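Putative NADH dehydrogenase/NAD(P)H nitroreductase (Bacteroides thetaiotaomicron VPI-5482, PDB 3KWK) binds flavin mononucleotide and probably acts as an oxidoreductase of the nitroreductase family, possibly using NAD(P)H as electron donor. Local coordinates at residues E55-S60 / K136-P141; D36-A41 / N83-C88; S44-K49 / C101-Q106; A70-A75 / M131-K136. All coordinates share one frame; numbering follows the deposited sequence.

Contact 1: E55-S60 / K136-P141; sequences EFVVVS and KYTHLP
No ring enters the join of Val57 and Val59 with Thr138 and Leu140. Of the nearby rings, that of Tyr137 stands aside against Ser67 and Met68 of helix 62-71, with Lys136 CG lying 4.3 Å above one face, offset toward the rim, and that of Phe56 turns to Leu39 and Met43 of helix 32-43. The contact itself is made of methyl groups. Thr138 CG2 lies 3.9 Å from Val57 CG1 and 4.0 Å from Val59 CG2, so a single methyl serves two residues of the same strand face. The Thr138 torsion (chi1 63°) sets OG1 between backbone N and carbonyl carbon, where it bonds to Val134 O one helical turn back and leaves CG2 for the valines. The helix ends here: His139 takes a positive phi, and Leu140 CD2 comes within 4.0 Å of Val57 CG2. The end of helix 128-138 thus packs on strand 54-59, outermost in its own chain but paired in parallel with a strand of the second subunit, the intersubunit sheet extension characteristic of the nitroreductase dimer fold.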
loop_
_atom_site.group_PDB
_atom_site.type_symbol
_atom_site.label_atom_id
_atom_site.label_comp_id
_atom_site.label_asym_id
_atom_site.label_seq_id
_atom_site.Cartn_x
_atom_site.Cartn_y
_atom_site.Cartn_z
ATOM N N GLU A 55 12.454 5.062 4.977
ATOM C CA GLU A 55 13.325 6.210 4.793
ATOM C C GLU A 55 12.981 6.813 3.442
ATOM O O GLU A 55 12.873 6.072 2.454
ATOM C CB GLU A 55 14.814 5.767 4.843
ATOM C CG GLU A 55 15.259 5.103 6.167
ATOM C CD GLU A 55 15.374 6.050 7.363
ATOM O OE1 GLU A 55 15.400 7.288 7.222
ATOM O OE2 GLU A 55 15.412 5.502 8.492
ATOM N N PHE A 56 12.825 8.147 3.376
ATOM C CA PHE A 56 12.451 8.786 2.123
ATOM C C PHE A 56 13.541 9.737 1.665
ATOM O O PHE A 56 14.024 10.566 2.448
ATOM C CB PHE A 56 11.157 9.587 2.307
ATOM C CG PHE A 56 10.034 8.753 2.869
ATOM C CD1 PHE A 56 9.261 7.966 2.024
ATOM C CD2 PHE A 56 9.811 8.687 4.233
ATOM C CE1 PHE A 56 8.244 7.168 2.531
ATOM C CE2 PHE A 56 8.822 7.877 4.743
ATOM C CZ PHE A 56 8.037 7.129 3.902
ATOM N N VAL A 57 13.930 9.627 0.403
ATOM C CA VAL A 57 14.894 10.582 -0.180
ATOM C C VAL A 57 14.086 11.438 -1.153
ATOM O O VAL A 57 13.542 10.945 -2.119
ATOM C CB VAL A 57 16.089 9.921 -0.862
ATOM C CG1 VAL A 57 17.127 10.941 -1.370
ATOM C CG2 VAL A 57 16.774 8.897 0.055
ATOM N N VAL A 58 14.038 12.733 -0.871
ATOM C CA VAL A 58 13.392 13.701 -1.744
ATOM C C VAL A 58 14.455 14.231 -2.673
ATOM O O VAL A 58 15.401 14.839 -2.210
ATOM C CB VAL A 58 12.784 14.873 -0.936
ATOM C CG1 VAL A 58 12.167 15.897 -1.932
ATOM C CG2 VAL A 58 11.800 14.310 0.119
ATOM N N VAL A 59 14.330 13.960 -3.970
ATOM C CA VAL A 59 15.360 14.325 -4.930
ATOM C C VAL A 59 14.848 15.510 -5.770
ATOM O O VAL A 59 13.850 15.377 -6.492
ATOM C CB VAL A 59 15.768 13.168 -5.857
ATOM C CG1 VAL A 59 16.835 13.625 -6.870
ATOM C CG2 VAL A 59 16.327 11.950 -5.032
ATOM N N SER A 60 15.558 16.629 -5.690
ATOM C CA SER A 60 15.243 17.834 -6.459
ATOM C C SER A 60 16.412 18.292 -7.319
ATOM O O SER A 60 16.307 19.327 -8.015
ATOM C CB SER A 60 14.897 18.950 -5.485
ATOM O OG SER A 60 15.984 19.152 -4.597
ATOM N N LYS A 136 23.736 4.501 -5.742
ATOM C CA LYS A 136 24.883 5.269 -6.197
ATOM C C LYS A 136 24.558 6.766 -6.109
ATOM O O LYS A 136 25.369 7.539 -5.626
ATOM C CB LYS A 136 25.298 4.830 -7.621
ATOM C CG LYS A 136 26.328 5.729 -8.302
ATOM C CD LYS A 136 26.441 5.482 -9.809
ATOM C CE LYS A 136 27.597 6.296 -10.394
ATOM N NZ LYS A 136 28.040 5.735 -11.674
ATOM N N TYR A 137 23.401 7.185 -6.606
ATOM C CA TYR A 137 23.098 8.598 -6.756
ATOM C C TYR A 137 22.598 9.237 -5.472
ATOM O O TYR A 137 22.737 10.454 -5.272
ATOM C CB TYR A 137 22.130 8.817 -7.941
ATOM C CG TYR A 137 22.877 8.670 -9.229
ATOM C CD1 TYR A 137 23.794 9.640 -9.621
ATOM C CD2 TYR A 137 22.771 7.536 -9.982
ATOM C CE1 TYR A 137 24.553 9.485 -10.782
ATOM C CE2 TYR A 137 23.526 7.368 -11.168
ATOM C CZ TYR A 137 24.408 8.345 -11.536
ATOM O OH TYR A 137 25.163 8.216 -12.703
ATOM N N THR A 138 22.068 8.432 -4.572
ATOM C CA THR A 138 21.553 8.965 -3.297
ATOM C C THR A 138 22.386 8.558 -2.068
ATOM O O THR A 138 22.042 8.934 -0.960
ATOM C CB THR A 138 20.058 8.677 -3.086
ATOM O OG1 THR A 138 19.791 7.261 -3.000
ATOM C CG2 THR A 138 19.268 9.316 -4.199
ATOM N N HIS A 139 23.474 7.831 -2.276
ATOM C CA HIS A 139 24.444 7.499 -1.237
ATOM C C HIS A 139 23.815 6.663 -0.113
ATOM O O HIS A 139 24.051 6.890 1.087
ATOM C CB HIS A 139 25.129 8.753 -0.652
ATOM C CG HIS A 139 25.878 9.553 -1.666
ATOM N ND1 HIS A 139 27.241 9.733 -1.605
ATOM C CD2 HIS A 139 25.458 10.181 -2.784
ATOM C CE1 HIS A 139 27.623 10.462 -2.639
ATOM N NE2 HIS A 139 26.559 10.739 -3.375
ATOM N N LEU A 140 22.999 5.703 -0.484
ATOM C CA LEU A 140 22.300 4.899 0.509
ATOM C C LEU A 140 23.256 3.942 1.209
ATOM O O LEU A 140 24.042 3.226 0.557
ATOM C CB LEU A 140 21.178 4.078 -0.121
ATOM C CG LEU A 140 20.067 4.828 -0.851
ATOM C CD1 LEU A 140 19.097 3.785 -1.425
ATOM C CD2 LEU A 140 19.376 5.834 0.061
ATOM N N PRO A 141 23.250 3.971 2.561
ATOM C CA PRO A 141 23.938 2.900 3.266
ATOM C C PRO A 141 23.457 1.518 2.830
ATOM O O PRO A 141 22.339 1.398 2.371
ATOM C CB PRO A 141 23.610 3.185 4.723
ATOM C CG PRO A 141 23.298 4.716 4.804
ATOM C CD PRO A 141 22.556 4.909 3.479
#

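Contact 2: D36-A41 / N83-C88; sequences DLMLRA and NAIIVC
Ile85 points its longer branch from the strand straight at helix 32-43, and its terminal CD1 meets two successive helix residues. Leu39 CD2 is 3.9 Å from Ile85 CD1 and Met38 CE (a selenomethionine) 4.0 Å, each side chain running at a slant to that of Ile85. The Met38 chain is extended as far as SE and then bends (chi3 67°), which brings CE to the end of the isoleucine branch. The CB of Leu39 leaves the backbone to one side of the strand, yet its CD2 comes nearer and also approaches Ile85 CG2 at 4.2 Å. This is helix-on-sheet packing within the alpha/beta fold of the nitroreductases: strand 83-90 lies inside the antiparallel sheet, and Ile85 belongs to the face turned to helix 32-43. All three residues are buried, and the interface is wholly apolar. Phe56 and Val58 of the adjoining strand extend the surface under Leu39, while Met38 also packs on Ile108 of helix 97-114. Ile170 of the second subunit reaches Leu39 too.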
loop_
_atom_site.group_PDB
_atom_site.type_symbol
_atom_site.label_atom_id
_atom_site.label_comp_id
_atom_site.label_asym_id
_atom_site.label_seq_id
_atom_site.Cartn_x
_atom_site.Cartn_y
_atom_site.Cartn_z
ATOM N N ASP A 36 5.522 18.095 1.667
ATOM C CA ASP A 36 5.527 17.757 3.102
ATOM C C ASP A 36 4.375 16.832 3.487
ATOM O O ASP A 36 4.568 15.849 4.192
ATOM C CB ASP A 36 5.512 19.021 3.957
ATOM C CG ASP A 36 6.764 19.940 3.776
ATOM O OD1 ASP A 36 7.815 19.449 3.330
ATOM O OD2 ASP A 36 6.677 21.189 4.098
ATOM N N LEU A 37 3.187 17.118 2.944
ATOM C CA LEU A 37 2.009 16.297 3.204
ATOM C C LEU A 37 2.105 14.907 2.575
ATOM O O LEU A 37 1.633 13.927 3.144
ATOM C CB LEU A 37 0.739 17.047 2.779
ATOM C CG LEU A 37 0.278 18.134 3.755
ATOM C CD1 LEU A 37 -0.718 19.117 3.070
ATOM C CD2 LEU A 37 -0.352 17.511 5.005
HETATM N N MSE A 38 2.702 14.814 1.394
HETATM C CA MSE A 38 2.944 13.482 0.781
HETATM C C MSE A 38 3.830 12.644 1.719
HETATM O O MSE A 38 3.579 11.463 1.908
HETATM C CB MSE A 38 3.592 13.641 -0.603
HETATM C CG MSE A 38 2.647 14.167 -1.594
HETATM SE SE MSE A 38 3.563 14.694 -3.294
HETATM C CE MSE A 38 3.984 12.988 -3.692
ATOM N N LEU A 39 4.908 13.220 2.243
ATOM C CA LEU A 39 5.808 12.501 3.164
ATOM C C LEU A 39 5.084 12.099 4.454
ATOM O O LEU A 39 5.241 10.951 4.919
ATOM C CB LEU A 39 7.047 13.371 3.452
ATOM C CG LEU A 39 7.949 13.617 2.222
ATOM C CD1 LEU A 39 8.909 14.769 2.494
ATOM C CD2 LEU A 39 8.725 12.398 1.850
ATOM N N ARG A 40 4.293 13.007 5.019
ATOM C CA ARG A 40 3.503 12.683 6.192
ATOM C C ARG A 40 2.535 11.550 5.904
ATOM O O ARG A 40 2.320 10.674 6.759
ATOM C CB ARG A 40 2.757 13.921 6.667
ATOM C CG ARG A 40 1.929 13.766 7.910
ATOM C CD ARG A 40 1.355 15.122 8.274
ATOM N NE ARG A 40 2.189 15.825 9.258
ATOM C CZ ARG A 40 3.302 16.511 8.969
ATOM N NH1 ARG A 40 3.725 16.624 7.715
ATOM N NH2 ARG A 40 3.993 17.102 9.940
ATOM N N ALA A 41 1.951 11.547 4.698
ATOM C CA ALA A 41 1.087 10.477 4.301
ATOM C C ALA A 41 1.842 9.111 4.266
ATOM O O ALA A 41 1.388 8.095 4.829
ATOM C CB ALA A 41 0.397 10.750 2.916
ATOM N N ASN A 83 10.886 16.838 -9.250
ATOM C CA ASN A 83 11.196 16.144 -8.022
ATOM C C ASN A 83 10.740 14.676 -8.077
ATOM O O ASN A 83 9.846 14.296 -8.857
ATOM C CB ASN A 83 10.444 16.736 -6.787
ATOM C CG ASN A 83 10.547 18.233 -6.645
ATOM O OD1 ASN A 83 11.486 18.748 -6.022
ATOM N ND2 ASN A 83 9.586 18.937 -7.209
ATOM N N ALA A 84 11.337 13.868 -7.206
ATOM C CA ALA A 84 10.918 12.477 -7.011
ATOM C C ALA A 84 11.100 12.139 -5.551
ATOM O O ALA A 84 11.959 12.746 -4.889
ATOM C CB ALA A 84 11.772 11.526 -7.880
ATOM N N ILE A 85 10.244 11.271 -5.028
ATOM C CA ILE A 85 10.460 10.697 -3.698
ATOM C C ILE A 85 10.900 9.261 -3.888
ATOM O O ILE A 85 10.216 8.487 -4.586
ATOM C CB ILE A 85 9.188 10.739 -2.836
ATOM C CG1 ILE A 85 8.827 12.209 -2.549
ATOM C CG2 ILE A 85 9.393 9.968 -1.496
ATOM C CD1 ILE A 85 7.463 12.393 -1.887
ATOM N N ILE A 86 12.039 8.918 -3.286
ATOM C CA ILE A 86 12.549 7.564 -3.297
ATOM C C ILE A 86 12.149 6.903 -1.993
ATOM O O ILE A 86 12.558 7.355 -0.925
ATOM C CB ILE A 86 14.055 7.516 -3.519
ATOM C CG1 ILE A 86 14.423 8.346 -4.755
ATOM C CG2 ILE A 86 14.515 6.040 -3.656
ATOM C CD1 ILE A 86 15.845 8.102 -5.219
ATOM N N VAL A 87 11.296 5.892 -2.069
ATOM C CA VAL A 87 10.825 5.177 -0.877
ATOM C C VAL A 87 11.762 4.024 -0.602
ATOM O O VAL A 87 11.914 3.121 -1.460
ATOM C CB VAL A 87 9.365 4.653 -1.009
ATOM C CG1 VAL A 87 8.946 3.905 0.262
ATOM C CG2 VAL A 87 8.373 5.818 -1.418
ATOM N N CYS A 88 12.403 4.030 0.557
ATOM C CA CYS A 88 13.376 3.022 0.927
ATOM C C CYS A 88 12.980 2.393 2.232
ATOM O O CYS A 88 12.231 2.966 3.001
ATOM C CB CYS A 88 14.770 3.623 1.133
ATOM S SG CYS A 88 15.368 4.615 -0.238
#

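Contact 3: S44-K49 / C101-Q106; sequences SAPSGK and CSAAAQ. With FMN (flavin mononucleotide), chain B.
Extended backbone at Ala45 and Pro46 (psi 156° and 165°) brings the loop against helix 97-114 at these two residues, with the Ala45 methyl directed at Ala103 and Ala104. The arrangement belongs to the nitroreductase dimer, in which the flavin site is built between subunits: the loop after helix 32-43 of one chain reaches a flavin mononucleotide held mainly by the other. Small residues let the loop come near the helix. Ala45 CB rests on the helix backbone, 3.6 Å from Ala104 N, and also touches the two helix methyls. Ala103 CB touches both loop residues, 4.0 Å from both Ala45 CB and Pro46 CD, so the proline ring is backed by the helix on this side. Pro46 CB lies 3.3 Å from O3' of the flavin mononucleotide, placing the residue between helix and ribityl chain. Asp100 holds both Ser47 OG, which also bonds to Arg52 N, and Gly48 N, which should help fix the peptide that touches the cofactor. The carbonyl of Ala45 accepts a bond from Lys164 of the second subunit, whose NZ also bonds to the same flavin mononucleotide. The loop's hydrogen bond to the cofactor comes from backbone: Ser47 N donates to O3' over 3.0 Å at an N-H...O angle of 160°, and Gly48 N, while hydrogen-bonded to Asp100 OD1, lies 3.3 Å from flavin C8.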
loop_
_atom_site.group_PDB
_atom_site.type_symbol
_atom_site.label_atom_id
_atom_site.label_comp_id
_atom_site.label_asym_id
_atom_site.label_seq_id
_atom_site.Cartn_x
_atom_site.Cartn_y
_atom_site.Cartn_z
ATOM N N SER A 44 2.414 7.512 7.571
ATOM C CA SER A 44 1.172 7.078 8.275
ATOM C C SER A 44 0.798 5.652 7.932
ATOM O O SER A 44 -0.172 5.139 8.480
ATOM C CB SER A 44 0.016 7.986 7.889
ATOM O OG SER A 44 0.337 9.341 8.206
ATOM N N ALA A 45 1.573 5.011 7.069
ATOM C CA ALA A 45 1.338 3.599 6.740
ATOM C C ALA A 45 1.334 2.656 7.964
ATOM O O ALA A 45 1.965 2.912 9.013
ATOM C CB ALA A 45 2.434 3.104 5.756
ATOM N N PRO A 46 0.656 1.501 7.811
ATOM C CA PRO A 46 0.798 0.464 8.818
ATOM C C PRO A 46 2.234 -0.098 8.710
ATOM O O PRO A 46 2.909 0.151 7.703
ATOM C CB PRO A 46 -0.221 -0.595 8.392
ATOM C CG PRO A 46 -0.369 -0.392 6.897
ATOM C CD PRO A 46 -0.271 1.104 6.727
ATOM N N SER A 47 2.681 -0.842 9.721
ATOM C CA SER A 47 4.067 -1.334 9.774
ATOM C C SER A 47 4.187 -2.591 10.589
ATOM O O SER A 47 3.703 -2.576 11.714
ATOM C CB SER A 47 4.955 -0.261 10.418
ATOM O OG SER A 47 6.322 -0.671 10.485
ATOM N N GLY A 48 4.747 -3.657 10.022
ATOM C CA GLY A 48 4.975 -4.879 10.776
ATOM C C GLY A 48 5.728 -4.630 12.080
ATOM O O GLY A 48 6.807 -4.030 12.066
ATOM N N LYS A 49 5.117 -5.048 13.197
ATOM C CA LYS A 49 5.624 -4.838 14.556
ATOM C C LYS A 49 5.883 -3.373 14.891
ATOM O O LYS A 49 6.624 -3.055 15.827
ATOM C CB LYS A 49 6.866 -5.690 14.785
ATOM C CG LYS A 49 6.627 -7.201 14.515
ATOM C CD LYS A 49 5.837 -7.910 15.631
ATOM C CE LYS A 49 5.635 -9.399 15.294
ATOM N NZ LYS A 49 4.579 -10.062 16.117
ATOM N N CYS A 101 6.812 -0.509 3.146
ATOM C CA CYS A 101 7.146 0.574 2.218
ATOM C C CYS A 101 6.198 0.604 1.027
ATOM O O CYS A 101 6.013 1.673 0.401
ATOM C CB CYS A 101 8.577 0.444 1.731
ATOM S SG CYS A 101 9.790 0.816 3.010
ATOM N N SER A 102 5.628 -0.542 0.631
ATOM C CA SER A 102 4.584 -0.541 -0.424
ATOM C C SER A 102 3.322 0.162 0.074
ATOM O O SER A 102 2.684 0.917 -0.681
ATOM C CB SER A 102 4.236 -1.985 -0.760
ATOM O OG SER A 102 5.277 -2.588 -1.505
ATOM N N ALA A 103 2.949 -0.065 1.340
ATOM C CA ALA A 103 1.809 0.660 1.906
ATOM C C ALA A 103 2.120 2.191 1.985
ATOM O O ALA A 103 1.270 3.009 1.672
ATOM C CB ALA A 103 1.418 0.075 3.300
ATOM N N ALA A 104 3.366 2.525 2.341
ATOM C CA ALA A 104 3.808 3.927 2.414
ATOM C C ALA A 104 3.746 4.544 1.020
ATOM O O ALA A 104 3.262 5.674 0.838
ATOM C CB ALA A 104 5.236 4.070 2.991
ATOM N N ALA A 105 4.237 3.801 0.033
ATOM C CA ALA A 105 4.224 4.313 -1.318
ATOM C C ALA A 105 2.802 4.561 -1.793
ATOM O O ALA A 105 2.549 5.566 -2.455
ATOM C CB ALA A 105 4.949 3.336 -2.262
ATOM N N GLN A 106 1.880 3.666 -1.451
ATOM C CA GLN A 106 0.499 3.821 -1.904
ATOM C C GLN A 106 -0.107 5.056 -1.231
ATOM O O GLN A 106 -0.844 5.835 -1.865
ATOM C CB GLN A 106 -0.370 2.595 -1.574
ATOM C CG GLN A 106 -1.857 2.720 -1.924
ATOM C CD GLN A 106 -2.141 2.950 -3.377
ATOM O OE1 GLN A 106 -1.214 2.945 -4.216
ATOM N NE2 GLN A 106 -3.427 3.123 -3.714
HETATM N N1 FMN B . -1.001 -6.696 13.451
HETATM C C2 FMN B . -1.420 -7.833 14.080
HETATM O O2 FMN B . -2.203 -7.738 15.041
HETATM N N3 FMN B . -0.969 -9.075 13.664
HETATM C C4 FMN B . -0.084 -9.231 12.618
HETATM O O4 FMN B . 0.294 -10.391 12.264
HETATM C C4A FMN B . 0.344 -8.064 11.980
HETATM N N5 FMN B . 1.253 -8.134 10.933
HETATM C C5A FMN B . 1.528 -7.023 10.184
HETATM C C6 FMN B . 2.321 -7.159 9.035
HETATM C C7 FMN B . 2.555 -6.041 8.248
HETATM C C7M FMN B . 3.408 -6.128 6.971
HETATM C C8 FMN B . 2.033 -4.804 8.575
HETATM C C8M FMN B . 2.322 -3.631 7.673
HETATM C C9 FMN B . 1.267 -4.671 9.719
HETATM C C9A FMN B . 1.003 -5.783 10.534
HETATM N N10 FMN B . 0.256 -5.675 11.711
HETATM C C10 FMN B . -0.119 -6.805 12.379
HETATM C "C1'" FMN B . -0.282 -4.356 12.124
HETATM C "C2'" FMN B . 0.805 -3.506 12.777
HETATM O "O2'" FMN B . 1.133 -4.002 14.078
HETATM C "C3'" FMN B . 0.408 -2.015 12.814
HETATM O "O3'" FMN B . 0.293 -1.499 11.488
HETATM C "C4'" FMN B . 1.447 -1.145 13.576
HETATM O "O4'" FMN B . 1.433 -1.508 14.964
HETATM C "C5'" FMN B . 1.202 0.358 13.416
HETATM O "O5'" FMN B . -0.091 0.603 13.960
HETATM P P FMN B . -1.270 1.280 13.059
HETATM O O1P FMN B . -1.627 0.298 11.928
HETATM O O2P FMN B . -2.378 1.408 14.127
HETATM O O3P FMN B . -0.800 2.612 12.509
#

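Contact 4: A70-A75 / M131-K136; sequences AALPYA and MEVVRK. With FMN (flavin mononucleotide), chain C.
Ala71 and Val133 make the close part of this contact, on the side where Ala71 is exposed to solvent. The Ala71 methyl sits against the fork of the valine, Ala71 CB being 3.7 Å from Val133 CG1 and 3.8 Å from Val133 CG2; with chi1 at 170° both branches of Val133 are presented to the end of helix 62-71. Toward the interior the contacts are longer, though Leu72 is more deeply covered and both it and Val134 are buried. There Leu72 runs past Val133 in the opposite direction, its CG 4.1 Å from Val133 CG1, and Leu72 CD1 approaches Val134 CG2 only to 4.5 Å. Leu72 is also the point where the chain leaves the helix and heads for the flavin. Two residues on, Tyr74 O accepts a hydrogen bond of 2.9 Å from N3 of the flavin mononucleotide, with an N-H...O angle of 155°. The Tyr74 ring forms a cation-pi contact with Lys49 of the second subunit. The end of helix 62-71 leans on helix 128-138, where Leu72 also meets Arg130, while Val134 on the same helix packs against Pro146 and Val149 of strand 144-153.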
loop_
_atom_site.group_PDB
_atom_site.type_symbol
_atom_site.label_atom_id
_atom_site.label_comp_id
_atom_site.label_asym_id
_atom_site.label_seq_id
_atom_site.Cartn_x
_atom_site.Cartn_y
_atom_site.Cartn_z
ATOM N N ALA A 70 18.481 8.167 -17.022
ATOM C CA ALA A 70 19.249 7.501 -18.089
ATOM C C ALA A 70 19.491 6.015 -17.753
ATOM O O ALA A 70 19.479 5.127 -18.623
ATOM C CB ALA A 70 20.569 8.212 -18.296
ATOM N N ALA A 71 19.686 5.745 -16.471
ATOM C CA ALA A 71 20.099 4.438 -16.008
ATOM C C ALA A 71 18.919 3.509 -15.668
ATOM O O ALA A 71 19.082 2.295 -15.627
ATOM C CB ALA A 71 21.059 4.602 -14.792
ATOM N N LEU A 72 17.726 4.051 -15.423
ATOM C CA LEU A 72 16.572 3.236 -15.061
ATOM C C LEU A 72 15.670 3.009 -16.289
ATOM O O LEU A 72 15.324 3.961 -17.013
ATOM C CB LEU A 72 15.778 3.924 -13.948
ATOM C CG LEU A 72 16.515 4.034 -12.638
ATOM C CD1 LEU A 72 15.797 4.958 -11.649
ATOM C CD2 LEU A 72 16.684 2.649 -12.014
ATOM N N PRO A 73 15.288 1.741 -16.532
ATOM C CA PRO A 73 14.650 1.428 -17.814
ATOM C C PRO A 73 13.225 1.956 -17.980
ATOM O O PRO A 73 12.796 2.231 -19.124
ATOM C CB PRO A 73 14.663 -0.108 -17.849
ATOM C CG PRO A 73 14.754 -0.517 -16.410
ATOM C CD PRO A 73 15.546 0.539 -15.728
ATOM N N TYR A 74 12.492 2.100 -16.882
ATOM C CA TYR A 74 11.094 2.527 -16.945
ATOM C C TYR A 74 10.844 3.714 -15.999
ATOM O O TYR A 74 9.751 3.860 -15.435
ATOM C CB TYR A 74 10.138 1.367 -16.665
ATOM C CG TYR A 74 10.395 0.201 -17.584
ATOM C CD1 TYR A 74 9.950 0.222 -18.886
ATOM C CD2 TYR A 74 11.140 -0.893 -17.152
ATOM C CE1 TYR A 74 10.234 -0.831 -19.752
ATOM C CE2 TYR A 74 11.423 -1.943 -18.002
ATOM C CZ TYR A 74 10.970 -1.911 -19.295
ATOM O OH TYR A 74 11.250 -2.940 -20.165
ATOM N N ALA A 75 11.852 4.582 -15.860
ATOM C CA ALA A 75 11.715 5.850 -15.129
ATOM C C ALA A 75 12.207 7.012 -15.989
ATOM O O ALA A 75 12.804 7.994 -15.484
ATOM C CB ALA A 75 12.471 5.794 -13.806
HETATM N N MSE A 131 18.346 -0.971 -8.058
HETATM C CA MSE A 131 18.573 -0.603 -6.657
HETATM C C MSE A 131 19.971 -0.016 -6.544
HETATM O O MSE A 131 20.196 0.956 -5.819
HETATM C CB MSE A 131 18.429 -1.809 -5.770
HETATM C CG MSE A 131 17.022 -2.426 -5.869
HETATM SE SE MSE A 131 16.852 -4.117 -4.937
HETATM C CE MSE A 131 16.759 -3.390 -3.214
ATOM N N GLU A 132 20.925 -0.596 -7.273
ATOM C CA GLU A 132 22.306 -0.068 -7.263
ATOM C C GLU A 132 22.412 1.327 -7.884
ATOM O O GLU A 132 23.142 2.154 -7.375
ATOM C CB GLU A 132 23.248 -1.049 -7.963
ATOM C CG GLU A 132 24.705 -0.566 -8.088
ATOM C CD GLU A 132 25.395 -0.196 -6.756
ATOM O OE1 GLU A 132 25.091 -0.789 -5.676
ATOM O OE2 GLU A 132 26.291 0.688 -6.820
ATOM N N VAL A 133 21.682 1.598 -8.962
ATOM C CA VAL A 133 21.608 2.953 -9.538
ATOM C C VAL A 133 21.205 3.947 -8.471
ATOM O O VAL A 133 21.862 4.975 -8.292
ATOM C CB VAL A 133 20.647 3.018 -10.746
ATOM C CG1 VAL A 133 20.376 4.460 -11.197
ATOM C CG2 VAL A 133 21.215 2.185 -11.889
ATOM N N VAL A 134 20.090 3.653 -7.798
ATOM C CA VAL A 134 19.537 4.542 -6.806
ATOM C C VAL A 134 20.518 4.698 -5.665
ATOM O O VAL A 134 20.754 5.802 -5.206
ATOM C CB VAL A 134 18.155 4.056 -6.299
ATOM C CG1 VAL A 134 17.690 4.915 -5.094
ATOM C CG2 VAL A 134 17.155 4.048 -7.481
ATOM N N ARG A 135 21.137 3.596 -5.236
ATOM C CA ARG A 135 22.127 3.645 -4.144
ATOM C C ARG A 135 23.281 4.565 -4.490
ATOM O O ARG A 135 23.727 5.383 -3.680
ATOM C CB ARG A 135 22.639 2.240 -3.847
ATOM C CG ARG A 135 23.737 2.187 -2.786
ATOM C CD ARG A 135 24.092 0.738 -2.403
ATOM N NE ARG A 135 22.873 -0.117 -2.230
ATOM C CZ ARG A 135 21.997 -0.012 -1.220
ATOM N NH1 ARG A 135 22.180 0.826 -0.227
ATOM N NH2 ARG A 135 20.957 -0.811 -1.172
ATOM N N LYS A 136 23.736 4.501 -5.742
ATOM C CA LYS A 136 24.883 5.269 -6.197
ATOM C C LYS A 136 24.558 6.766 -6.109
ATOM O O LYS A 136 25.369 7.539 -5.626
ATOM C CB LYS A 136 25.298 4.830 -7.621
ATOM C CG LYS A 136 26.328 5.729 -8.302
ATOM C CD LYS A 136 26.441 5.482 -9.809
ATOM C CE LYS A 136 27.597 6.296 -10.394
ATOM N NZ LYS A 136 28.040 5.735 -11.674
HETATM N N1 FMN C . 5.223 2.286 -13.939
HETATM C C2 FMN C . 6.304 2.731 -14.643
HETATM O O2 FMN C . 6.143 3.623 -15.496
HETATM N N3 FMN C . 7.560 2.189 -14.424
HETATM C C4 FMN C . 7.785 1.185 -13.507
HETATM O O4 FMN C . 8.956 0.726 -13.332
HETATM C C4A FMN C . 6.675 0.730 -12.791
HETATM N N5 FMN C . 6.814 -0.295 -11.864
HETATM C C5A FMN C . 5.779 -0.611 -11.027
HETATM C C6 FMN C . 6.000 -1.535 -9.995
HETATM C C7 FMN C . 4.965 -1.816 -9.116
HETATM C C7M FMN C . 5.149 -2.813 -7.959
HETATM C C8 FMN C . 3.728 -1.214 -9.240
HETATM C C8M FMN C . 2.647 -1.561 -8.246
HETATM C C9 FMN C . 3.509 -0.318 -10.271
HETATM C C9A FMN C . 4.536 -0.004 -11.173
HETATM N N10 FMN C . 4.337 0.876 -12.241
HETATM C C10 FMN C . 5.404 1.283 -12.989
HETATM C "C1'" FMN C . 3.009 1.507 -12.439
HETATM C "C2'" FMN C . 2.040 0.535 -13.105
HETATM O "O2'" FMN C . 2.373 0.339 -14.483
HETATM C "C3'" FMN C . 0.576 0.988 -12.927
HETATM O "O3'" FMN C . 0.214 0.970 -11.547
HETATM C "C4'" FMN C . -0.424 0.077 -13.694
HETATM O "O4'" FMN C . -0.215 0.237 -15.104
HETATM C "C5'" FMN C . -1.886 0.358 -13.337
HETATM O "O5'" FMN C . -2.125 1.713 -13.704
HETATM P P FMN C . -2.639 2.806 -12.608
HETATM O O1P FMN C . -1.522 2.994 -11.564
HETATM O O2P FMN C . -2.827 4.033 -13.526
HETATM O O3P FMN C . -3.924 2.326 -11.964
#

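Overall arrangement
Contacts 1 and 4 share Lys136 and helix 128-138, their centres about 11 Å apart, with contact 4 nested inside the loop that contact 1 closes. Contact 2 lies about 12 Å from contact 1, centre to centre, and joins it through neighbouring strands 54-59 and 83-90, where Val57 and Val59 pair with Ile86 and Ala84. The centres of contacts 2 and 3 are also about 12 Å apart, Val87 meeting Cys101 between them, whereas contacts 3 and 4 are about 23 Å apart between centres. Along the chain the first segments come in the order 2, 3, 1, 4, before all the second segments. Contacts 3 and 4 reach different flavins, consistent with two shared sites in the dimer.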